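Local coordinates for protein AxyAgu115A (Amphibacillus xylanus NBRC 15112, PDB 6NPS) that probably removes glucuronic acid side groups from glucuronoxylans, as an alpha-glucuronidase of glycoside hydrolase family 115, at residues 6-14 and 43-51; 584-595 and 651-659. The protein carries 3 engineered substitutions. All blocks are in the same frame, centred on the assembly; numbering follows the deposited sequence.

Contact 1. Residues 6-14 and 43-51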
loop_
_atom_site.group_PDB
_atom_site.type_symbol
_atom_site.label_atom_id
_atom_site.label_comp_id
_atom_site.label_asym_id
_atom_site.label_seq_id
_atom_site.Cartn_x
_atom_site.Cartn_y
_atom_site.Cartn_z
ATOM N N THR A 6 -55.853 40.000 21.386
ATOM C CA THR A 6 -56.201 38.681 20.883
ATOM C C THR A 6 -56.225 38.689 19.363
ATOM O O THR A 6 -56.690 39.652 18.747
ATOM C CB THR A 6 -57.564 38.245 21.401
ATOM O OG1 THR A 6 -57.514 38.145 22.828
ATOM C CG2 THR A 6 -57.964 36.891 20.804
ATOM N N LEU A 7 -55.728 37.611 18.763
ATOM C CA LEU A 7 -55.945 37.339 17.353
ATOM C C LEU A 7 -56.482 35.919 17.236
ATOM O O LEU A 7 -55.910 34.991 17.824
ATOM C CB LEU A 7 -54.650 37.506 16.569
ATOM C CG LEU A 7 -54.712 37.205 15.066
ATOM C CD1 LEU A 7 -55.916 37.891 14.384
ATOM C CD2 LEU A 7 -53.408 37.636 14.402
ATOM N N ASN A 8 -57.596 35.740 16.529
ATOM C CA ASN A 8 -58.076 34.380 16.321
ATOM C C ASN A 8 -58.694 34.263 14.934
ATOM O O ASN A 8 -58.823 35.251 14.201
ATOM C CB ASN A 8 -59.045 33.933 17.439
ATOM C CG ASN A 8 -60.336 34.727 17.477
ATOM O OD1 ASN A 8 -60.961 34.981 16.449
ATOM N ND2 ASN A 8 -60.771 35.089 18.693
ATOM N N GLN A 9 -59.041 33.023 14.573
ATOM C CA GLN A 9 -59.567 32.735 13.241
ATOM C C GLN A 9 -60.834 33.528 12.942
ATOM O O GLN A 9 -61.022 33.991 11.810
ATOM C CB GLN A 9 -59.867 31.245 13.097
ATOM C CG GLN A 9 -58.697 30.339 13.094
ATOM C CD GLN A 9 -59.148 28.908 12.927
ATOM O OE1 GLN A 9 -60.193 28.518 13.456
ATOM N NE2 GLN A 9 -58.383 28.123 12.178
ATOM N N GLU A 10 -61.748 33.620 13.916
ATOM C CA GLU A 10 -62.978 34.391 13.726
ATOM C C GLU A 10 -62.672 35.817 13.278
ATOM O O GLU A 10 -63.383 36.384 12.438
ATOM C CB GLU A 10 -63.792 34.431 15.018
ATOM C CG GLU A 10 -63.966 33.098 15.710
ATOM C CD GLU A 10 -64.994 32.190 15.044
ATOM O OE1 GLU A 10 -65.637 31.404 15.776
ATOM O OE2 GLU A 10 -65.154 32.246 13.804
ATOM N N MET A 11 -61.620 36.396 13.826
ATOM C CA MET A 11 -61.258 37.756 13.480
ATOM C C MET A 11 -60.878 37.866 12.011
ATOM O O MET A 11 -60.963 38.942 11.420
ATOM C CB MET A 11 -60.102 38.242 14.359
ATOM C CG MET A 11 -60.544 38.919 15.647
ATOM S SD MET A 11 -59.312 38.790 16.957
ATOM C CE MET A 11 -60.364 38.696 18.404
ATOM N N LEU A 12 -60.455 36.752 11.422
ATOM C CA LEU A 12 -59.958 36.783 10.054
ATOM C C LEU A 12 -60.984 36.315 9.027
ATOM O O LEU A 12 -60.866 36.676 7.850
ATOM C CB LEU A 12 -58.687 35.930 9.930
ATOM C CG LEU A 12 -57.521 36.322 10.838
ATOM C CD1 LEU A 12 -56.487 35.180 10.936
ATOM C CD2 LEU A 12 -56.852 37.567 10.328
ATOM N N MET A 13 -61.995 35.559 9.440
ATOM C CA MET A 13 -62.961 35.013 8.497
ATOM C C MET A 13 -63.944 36.082 8.069
ATOM O O MET A 13 -64.374 36.905 8.881
ATOM C CB MET A 13 -63.720 33.843 9.120
ATOM C CG MET A 13 -62.933 32.557 9.125
ATOM S SD MET A 13 -63.808 31.291 10.043
ATOM C CE MET A 13 -63.020 31.431 11.627
ATOM N N THR A 14 -64.327 36.036 6.789
ATOM C CA THR A 14 -65.131 37.109 6.201
ATOM C C THR A 14 -66.491 37.257 6.873
ATOM O O THR A 14 -67.008 38.376 6.960
ATOM C CB THR A 14 -65.305 36.869 4.697
ATOM O OG1 THR A 14 -66.051 35.668 4.489
ATOM C CG2 THR A 14 -63.941 36.736 4.027
ATOM N N VAL A 43 -49.115 35.078 9.184
ATOM C CA VAL A 43 -50.388 34.974 9.896
ATOM C C VAL A 43 -51.299 33.957 9.210
ATOM O O VAL A 43 -51.941 33.123 9.868
ATOM C CB VAL A 43 -51.047 36.363 10.003
ATOM C CG1 VAL A 43 -52.489 36.266 10.563
ATOM C CG2 VAL A 43 -50.157 37.309 10.865
ATOM N N GLU A 44 -51.376 34.011 7.880
ATOM C CA GLU A 44 -52.196 33.051 7.139
ATOM C C GLU A 44 -51.722 31.612 7.349
ATOM O O GLU A 44 -52.536 30.682 7.392
ATOM C CB GLU A 44 -52.185 33.391 5.649
ATOM C CG GLU A 44 -52.986 32.436 4.779
ATOM C CD GLU A 44 -52.813 32.730 3.289
ATOM O OE1 GLU A 44 -53.310 31.924 2.466
ATOM O OE2 GLU A 44 -52.191 33.767 2.940
ATOM N N LEU A 45 -50.414 31.395 7.479
ATOM C CA LEU A 45 -49.955 30.018 7.652
ATOM C C LEU A 45 -50.323 29.480 9.020
ATOM O O LEU A 45 -50.554 28.270 9.167
ATOM C CB LEU A 45 -48.446 29.930 7.474
ATOM C CG LEU A 45 -47.907 30.233 6.078
ATOM C CD1 LEU A 45 -46.385 30.209 6.148
ATOM C CD2 LEU A 45 -48.422 29.206 5.073
ATOM N N VAL A 46 -50.333 30.345 10.029
ATOM C CA VAL A 46 -50.642 29.929 11.398
ATOM C C VAL A 46 -52.140 29.712 11.570
ATOM O O VAL A 46 -52.578 28.703 12.153
ATOM C CB VAL A 46 -50.110 30.985 12.388
ATOM C CG1 VAL A 46 -50.601 30.692 13.807
ATOM C CG2 VAL A 46 -48.588 31.049 12.341
ATOM N N PHE A 47 -52.959 30.674 11.105
ATOM C CA PHE A 47 -54.400 30.621 11.360
ATOM C C PHE A 47 -55.224 30.023 10.224
ATOM O O PHE A 47 -56.372 29.620 10.456
ATOM C CB PHE A 47 -54.916 32.034 11.707
ATOM C CG PHE A 47 -54.354 32.571 13.000
ATOM C CD1 PHE A 47 -54.923 32.221 14.211
ATOM C CD2 PHE A 47 -53.225 33.373 13.004
ATOM C CE1 PHE A 47 -54.384 32.703 15.424
ATOM C CE2 PHE A 47 -52.689 33.859 14.180
ATOM C CZ PHE A 47 -53.275 33.514 15.407
ATOM N N GLY A 48 -54.681 29.925 9.015
ATOM C CA GLY A 48 -55.421 29.356 7.907
ATOM C C GLY A 48 -56.279 30.320 7.118
ATOM O O GLY A 48 -57.025 29.876 6.237
ATOM N N TYR A 49 -56.209 31.622 7.391
ATOM C CA TYR A 49 -57.030 32.586 6.666
ATOM C C TYR A 49 -56.204 33.841 6.411
ATOM O O TYR A 49 -55.346 34.214 7.217
ATOM C CB TYR A 49 -58.329 32.923 7.439
ATOM C CG TYR A 49 -59.258 31.731 7.659
ATOM C CD1 TYR A 49 -60.137 31.312 6.662
ATOM C CD2 TYR A 49 -59.258 31.037 8.861
ATOM C CE1 TYR A 49 -60.997 30.218 6.859
ATOM C CE2 TYR A 49 -60.101 29.943 9.067
ATOM C CZ TYR A 49 -60.965 29.533 8.064
ATOM O OH TYR A 49 -61.807 28.449 8.273
ATOM N N GLN A 50 -56.453 34.485 5.287
ATOM C CA GLN A 50 -55.596 35.592 4.870
ATOM C C GLN A 50 -55.985 36.874 5.602
ATOM O O GLN A 50 -57.134 37.315 5.484
ATOM C CB GLN A 50 -55.704 35.788 3.368
ATOM C CG GLN A 50 -54.691 36.746 2.774
ATOM C CD GLN A 50 -54.970 37.023 1.298
ATOM O OE1 GLN A 50 -55.749 36.312 0.649
ATOM N NE2 GLN A 50 -54.351 38.075 0.769
ATOM N N PRO A 51 -55.085 37.487 6.376
ATOM C CA PRO A 51 -55.388 38.806 6.950
ATOM C C PRO A 51 -55.309 39.893 5.897
ATOM O O PRO A 51 -54.695 39.746 4.834
ATOM C CB PRO A 51 -54.294 39.007 8.002
ATOM C CG PRO A 51 -53.139 38.255 7.449
ATOM C CD PRO A 51 -53.738 37.033 6.756
HETATM O O HOH W 1 -62.666 27.793 11.294
HETATM O O HOH W 2 -59.103 38.608 6.962
#
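Met13 lies on a face of the Tyr49 ring. Its CG sits over the middle of the ring, 3.6 Å from the centroid and almost on the normal, as a CH-pi contact. Met13 SD follows obliquely, 4.3 Å from the centroid of the Tyr49 ring, as a Met-aromatic contact. Gln9 meets this ring at its edge, its NE2 near the ring plane. The same Gln9 NE2 donates to Phe47 O at 3.0 Å, with an N-H...O angle of 157°, and this carbonyl lies close to the Gln9 amide plane. Arg149 gives Phe47 O a second, weak bond. A water joins Tyr49 OH to Gln9 OE1, the latter bond being weak. With an alanine here instead of Tyr49, Met13 CG and SD would probably lose the ring they pack on, and the water by Gln9 OE1 would lose its hydroxyl partner.

Leu12 packs among Phe47, Tyr49 and Pro51. Chi1 of -58° sets its CG anti to the carbonyl carbon, and chi2 of 163° then turns CD1 to Phe47 and CD2 to Pro51. Leu12 CD1 meets Phe47 CB at 3.6 Å, and Leu12 CD2 lies beside Pro51 CB at 3.7 Å. Leu12 CB touches Tyr49 CB at 3.9 Å. Leu7 extends this apolar patch with CD2, 3.9 Å from Phe47 CE2 and also in contact with Val43. A second water bridges Leu12 O and Gln50 O, donating to both carbonyls.

Asn8 is the N-cap of the short turn that carries Leu12: Asn8 OD1 accepts from Met11 N at 3.1 Å. Leu7 also bonds through its backbone to Phe153 of strand 152-155. The arrangement is a strand followed by an Asn-capped helical turn, packed on the C-terminal end of helix 30-47 in the N-terminal part of the chain.

Contact 2. Residues 584-595 and 651-659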
loop_
_atom_site.group_PDB
_atom_site.type_symbol
_atom_site.label_atom_id
_atom_site.label_comp_id
_atom_site.label_asym_id
_atom_site.label_seq_id
_atom_site.Cartn_x
_atom_site.Cartn_y
_atom_site.Cartn_z
ATOM N N MET A 584 -18.777 4.461 5.140
ATOM C CA MET A 584 -18.227 3.844 3.943
ATOM C C MET A 584 -16.722 3.713 4.046
ATOM O O MET A 584 -16.160 2.656 3.750
ATOM C CB MET A 584 -18.582 4.674 2.710
ATOM C CG MET A 584 -17.983 4.104 1.418
ATOM S SD MET A 584 -18.439 5.177 0.005
ATOM C CE MET A 584 -17.378 6.578 0.302
ATOM N N TRP A 585 -16.054 4.797 4.431
ATOM C CA TRP A 585 -14.596 4.786 4.502
ATOM C C TRP A 585 -14.077 3.949 5.664
ATOM O O TRP A 585 -13.010 3.345 5.558
ATOM C CB TRP A 585 -14.078 6.211 4.619
ATOM C CG TRP A 585 -14.145 6.963 3.298
ATOM C CD1 TRP A 585 -14.885 8.078 3.029
ATOM C CD2 TRP A 585 -13.413 6.658 2.111
ATOM N NE1 TRP A 585 -14.654 8.493 1.737
ATOM C CE2 TRP A 585 -13.760 7.636 1.146
ATOM C CE3 TRP A 585 -12.489 5.643 1.768
ATOM C CZ2 TRP A 585 -13.222 7.648 -0.148
ATOM C CZ3 TRP A 585 -11.958 5.646 0.485
ATOM C CH2 TRP A 585 -12.319 6.655 -0.463
ATOM N N LEU A 586 -14.753 4.002 6.813
ATOM C CA LEU A 586 -14.365 3.194 7.954
ATOM C C LEU A 586 -14.490 1.704 7.636
ATOM O O LEU A 586 -13.591 0.926 7.969
ATOM C CB LEU A 586 -15.218 3.562 9.165
ATOM C CG LEU A 586 -14.968 4.972 9.703
ATOM C CD1 LEU A 586 -16.063 5.291 10.706
ATOM C CD2 LEU A 586 -13.643 5.056 10.341
ATOM N N LEU A 587 -15.590 1.296 6.988
ATOM C CA LEU A 587 -15.712 -0.092 6.512
ATOM C C LEU A 587 -14.646 -0.442 5.486
ATOM O O LEU A 587 -14.175 -1.590 5.429
ATOM C CB LEU A 587 -17.119 -0.326 5.917
ATOM C CG LEU A 587 -18.261 -0.286 6.920
ATOM C CD1 LEU A 587 -19.553 -0.242 6.164
ATOM C CD2 LEU A 587 -18.271 -1.579 7.893
ATOM N N ASN A 588 -14.308 0.500 4.592
ATOM C CA ASN A 588 -13.251 0.248 3.624
ATOM C C ASN A 588 -11.921 -0.014 4.335
ATOM O O ASN A 588 -11.120 -0.856 3.889
ATOM C CB ASN A 588 -13.156 1.454 2.649
ATOM C CG ASN A 588 -12.177 1.242 1.498
ATOM O OD1 ASN A 588 -11.632 2.221 0.969
ATOM N ND2 ASN A 588 -11.987 -0.004 1.062
ATOM N N GLY A 589 -11.653 0.721 5.413
ATOM C CA GLY A 589 -10.467 0.438 6.212
ATOM C C GLY A 589 -10.470 -0.970 6.804
ATOM O O GLY A 589 -9.458 -1.665 6.758
ATOM N N LYS A 590 -11.606 -1.416 7.343
ATOM C CA LYS A 590 -11.676 -2.798 7.840
ATOM C C LYS A 590 -11.523 -3.802 6.706
ATOM O O LYS A 590 -10.829 -4.817 6.866
ATOM C CB LYS A 590 -12.991 -3.031 8.574
ATOM C CG LYS A 590 -13.138 -2.204 9.867
ATOM C CD LYS A 590 -14.532 -2.434 10.489
ATOM C CE LYS A 590 -14.711 -3.878 10.757
ATOM N NZ LYS A 590 -15.149 -4.026 12.149
ATOM N N ASN A 591 -12.126 -3.503 5.539
ATOM C CA ASN A 591 -12.054 -4.387 4.378
ATOM C C ASN A 591 -10.616 -4.582 3.936
ATOM O O ASN A 591 -10.144 -5.714 3.751
ATOM C CB ASN A 591 -12.896 -3.796 3.233
ATOM C CG ASN A 591 -12.517 -4.365 1.861
ATOM O OD1 ASN A 591 -11.988 -3.638 0.999
ATOM N ND2 ASN A 591 -12.762 -5.672 1.656
ATOM N N LYS A 592 -9.908 -3.474 3.748
ATOM C CA LYS A 592 -8.518 -3.524 3.323
ATOM C C LYS A 592 -7.650 -4.275 4.328
ATOM O O LYS A 592 -6.766 -5.037 3.941
ATOM C CB LYS A 592 -8.010 -2.099 3.148
ATOM C CG LYS A 592 -6.569 -1.941 2.704
ATOM C CD LYS A 592 -6.276 -0.434 2.494
ATOM C CE LYS A 592 -4.818 -0.141 2.156
ATOM N NZ LYS A 592 -4.058 0.314 3.349
ATOM N N TYR A 593 -7.840 -4.012 5.622
ATOM C CA TYR A 593 -7.003 -4.630 6.651
ATOM C C TYR A 593 -7.248 -6.139 6.717
ATOM O O TYR A 593 -6.303 -6.935 6.836
ATOM C CB TYR A 593 -7.298 -3.964 8.005
ATOM C CG TYR A 593 -6.578 -4.564 9.200
ATOM C CD1 TYR A 593 -5.342 -4.068 9.621
ATOM C CD2 TYR A 593 -7.125 -5.631 9.897
ATOM C CE1 TYR A 593 -4.683 -4.607 10.741
ATOM C CE2 TYR A 593 -6.467 -6.194 11.008
ATOM C CZ TYR A 593 -5.243 -5.672 11.416
ATOM O OH TYR A 593 -4.590 -6.223 12.503
ATOM N N ALA A 594 -8.515 -6.550 6.676
ATOM C CA ALA A 594 -8.823 -7.978 6.690
ATOM C C ALA A 594 -8.307 -8.663 5.435
ATOM O O ALA A 594 -7.852 -9.823 5.480
ATOM C CB ALA A 594 -10.331 -8.179 6.814
ATOM N N ALA A 595 -8.311 -7.960 4.312
ATOM C CA ALA A 595 -7.881 -8.601 3.068
ATOM C C ALA A 595 -6.374 -8.862 3.041
ATOM O O ALA A 595 -5.940 -9.883 2.506
ATOM C CB ALA A 595 -8.282 -7.763 1.860
ATOM N N LYS A 651 -11.283 9.942 -6.175
ATOM C CA LYS A 651 -11.392 8.503 -6.393
ATOM C C LYS A 651 -12.254 7.840 -5.330
ATOM O O LYS A 651 -12.200 8.178 -4.140
ATOM C CB LYS A 651 -10.012 7.835 -6.429
ATOM C CG LYS A 651 -9.214 8.220 -7.691
ATOM C CD LYS A 651 -7.786 7.711 -7.628
ATOM C CE LYS A 651 -6.994 8.194 -8.865
ATOM N NZ LYS A 651 -6.712 9.662 -8.836
ATOM N N ASN A 652 -13.028 6.860 -5.785
ATOM C CA ASN A 652 -13.874 6.063 -4.907
ATOM C C ASN A 652 -13.047 5.073 -4.074
ATOM O O ASN A 652 -11.873 4.810 -4.379
ATOM C CB ASN A 652 -14.898 5.318 -5.763
ATOM C CG ASN A 652 -16.086 6.182 -6.105
ATOM O OD1 ASN A 652 -16.404 7.105 -5.364
ATOM N ND2 ASN A 652 -16.739 5.899 -7.224
ATOM N N PRO A 653 -13.641 4.499 -3.023
ATOM C CA PRO A 653 -12.963 3.405 -2.292
ATOM C C PRO A 653 -12.614 2.269 -3.232
ATOM O O PRO A 653 -13.382 1.931 -4.138
ATOM C CB PRO A 653 -14.011 2.947 -1.263
ATOM C CG PRO A 653 -14.978 4.091 -1.159
ATOM C CD PRO A 653 -14.973 4.822 -2.463
ATOM N N VAL A 654 -11.438 1.689 -3.027
ATOM C CA VAL A 654 -11.038 0.505 -3.766
ATOM C C VAL A 654 -11.383 -0.706 -2.895
ATOM O O VAL A 654 -11.017 -0.749 -1.712
ATOM C CB VAL A 654 -9.538 0.533 -4.092
ATOM C CG1 VAL A 654 -9.112 -0.797 -4.784
ATOM C CG2 VAL A 654 -9.197 1.737 -4.992
ATOM N N LEU A 655 -12.103 -1.673 -3.453
ATOM C CA LEU A 655 -12.551 -2.823 -2.660
ATOM C C LEU A 655 -11.522 -3.931 -2.775
ATOM O O LEU A 655 -11.027 -4.206 -3.873
ATOM C CB LEU A 655 -13.883 -3.369 -3.169
ATOM C CG LEU A 655 -14.988 -2.334 -3.347
ATOM C CD1 LEU A 655 -16.199 -3.034 -3.898
ATOM C CD2 LEU A 655 -15.279 -1.718 -2.001
ATOM N N SER A 656 -11.238 -4.608 -1.661
ATOM C CA SER A 656 -10.308 -5.730 -1.683
ATOM C C SER A 656 -11.118 -6.999 -1.498
ATOM O O SER A 656 -11.966 -7.053 -0.604
ATOM C CB SER A 656 -9.279 -5.620 -0.565
ATOM O OG SER A 656 -8.424 -4.498 -0.740
ATOM N N TYR A 657 -10.876 -8.002 -2.331
ATOM C CA TYR A 657 -11.504 -9.302 -2.165
ATOM C C TYR A 657 -10.449 -10.379 -1.967
ATOM O O TYR A 657 -9.371 -10.328 -2.548
ATOM C CB TYR A 657 -12.379 -9.687 -3.358
ATOM C CG TYR A 657 -13.675 -8.927 -3.400
ATOM C CD1 TYR A 657 -13.736 -7.667 -4.026
ATOM C CD2 TYR A 657 -14.830 -9.442 -2.850
ATOM C CE1 TYR A 657 -14.915 -6.955 -4.103
ATOM C CE2 TYR A 657 -16.041 -8.724 -2.911
ATOM C CZ TYR A 657 -16.063 -7.479 -3.551
ATOM O OH TYR A 657 -17.210 -6.742 -3.647
ATOM N N VAL A 658 -10.788 -11.383 -1.173
ATOM C CA VAL A 658 -9.831 -12.418 -0.775
ATOM C C VAL A 658 -10.169 -13.700 -1.509
ATOM O O VAL A 658 -11.346 -13.975 -1.774
ATOM C CB VAL A 658 -9.912 -12.564 0.759
ATOM C CG1 VAL A 658 -9.400 -13.861 1.245
ATOM C CG2 VAL A 658 -9.173 -11.362 1.414
ATOM N N LEU A 659 -9.141 -14.474 -1.857
ATOM C CA LEU A 659 -9.309 -15.806 -2.404
ATOM C C LEU A 659 -8.889 -16.796 -1.313
ATOM O O LEU A 659 -7.754 -16.703 -0.806
ATOM C CB LEU A 659 -8.465 -16.000 -3.675
ATOM C CG LEU A 659 -8.814 -14.992 -4.809
ATOM C CD1 LEU A 659 -7.788 -14.979 -5.966
ATOM C CD2 LEU A 659 -10.195 -15.311 -5.341
HETATM O O HOH W 3 -9.701 2.643 -0.808
HETATM O O HOH W 4 -9.364 -2.114 -0.049
HETATM O O HOH W 5 -5.999 -4.975 1.098
#
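This contact belongs to the dimer interface, where strand 655-657 runs along helix 564-596 and also pairs, antiparallel, with a strand of the second subunit. The local helix and strand axes pass 7.6 Å apart at 31°.

Asn591 grips Ser656 at both of its backbone polar atoms. Ser656 N donates to Asn591 OD1 at 2.9 Å, in the carbonyl plane and on a lone pair. Asn591 ND2 donates to Ser656 O at 2.8 Å, nearly straight at 171°. The two in-plane bonds fix the rotation of the amide, which meets the strand backbone edge-on. ND2 also donates to Ala602 O, so the amide ties in the next helix, 601-629, as well.

Asn588, one turn earlier, points CG away from its own backbone N (chi1 -174°) and donates from ND2 to Val654 O at 3.0 Å. The donor stands above that carbonyl's plane. One water links Asn588 OD1 to Val654 N. Another joins Asn591 OD1, Val654 O and Ser656 OG.

Apolar contacts flank the amides. Pro653 CG lies over the Trp585 six-membered ring, 3.9 Å from its centroid, in a CH-pi contact. Met584 CE packs on the same face and also touches Pro653 CG. Ala595 CB packs on Ser656 CB at 3.4 Å, tighter than usual, and on Val658 CG2.

Leu655 and Tyr657 form the ladder with the second subunit, while Ser656 turns its backbone polar atoms to the helix. The arrangement is an intersubunit antiparallel beta ladder with a long helix behind it, bound by asparagine side chains.

In the fold
The two contacts follow one another along the chain and neither nest nor cross. Contact 1 closes first: the 28 residues between its segments include strand 20-23 and most of helix 30-47, and the closure ties the N-terminal strand to the end of that helix. The chain then adds a small mixed sheet, the parallel strands of the TIM-barrel region and the helices that follow. Contact 2 closes a longer loop of 55 residues, which holds helix 601-629, and brings 651-659 back beside helix 564-596 at the second subunit. Mostly antiparallel strands follow toward the C terminus. The centres of contact 1 and contact 2 lie about 59 Å apart, their nearest atoms about 38 Å.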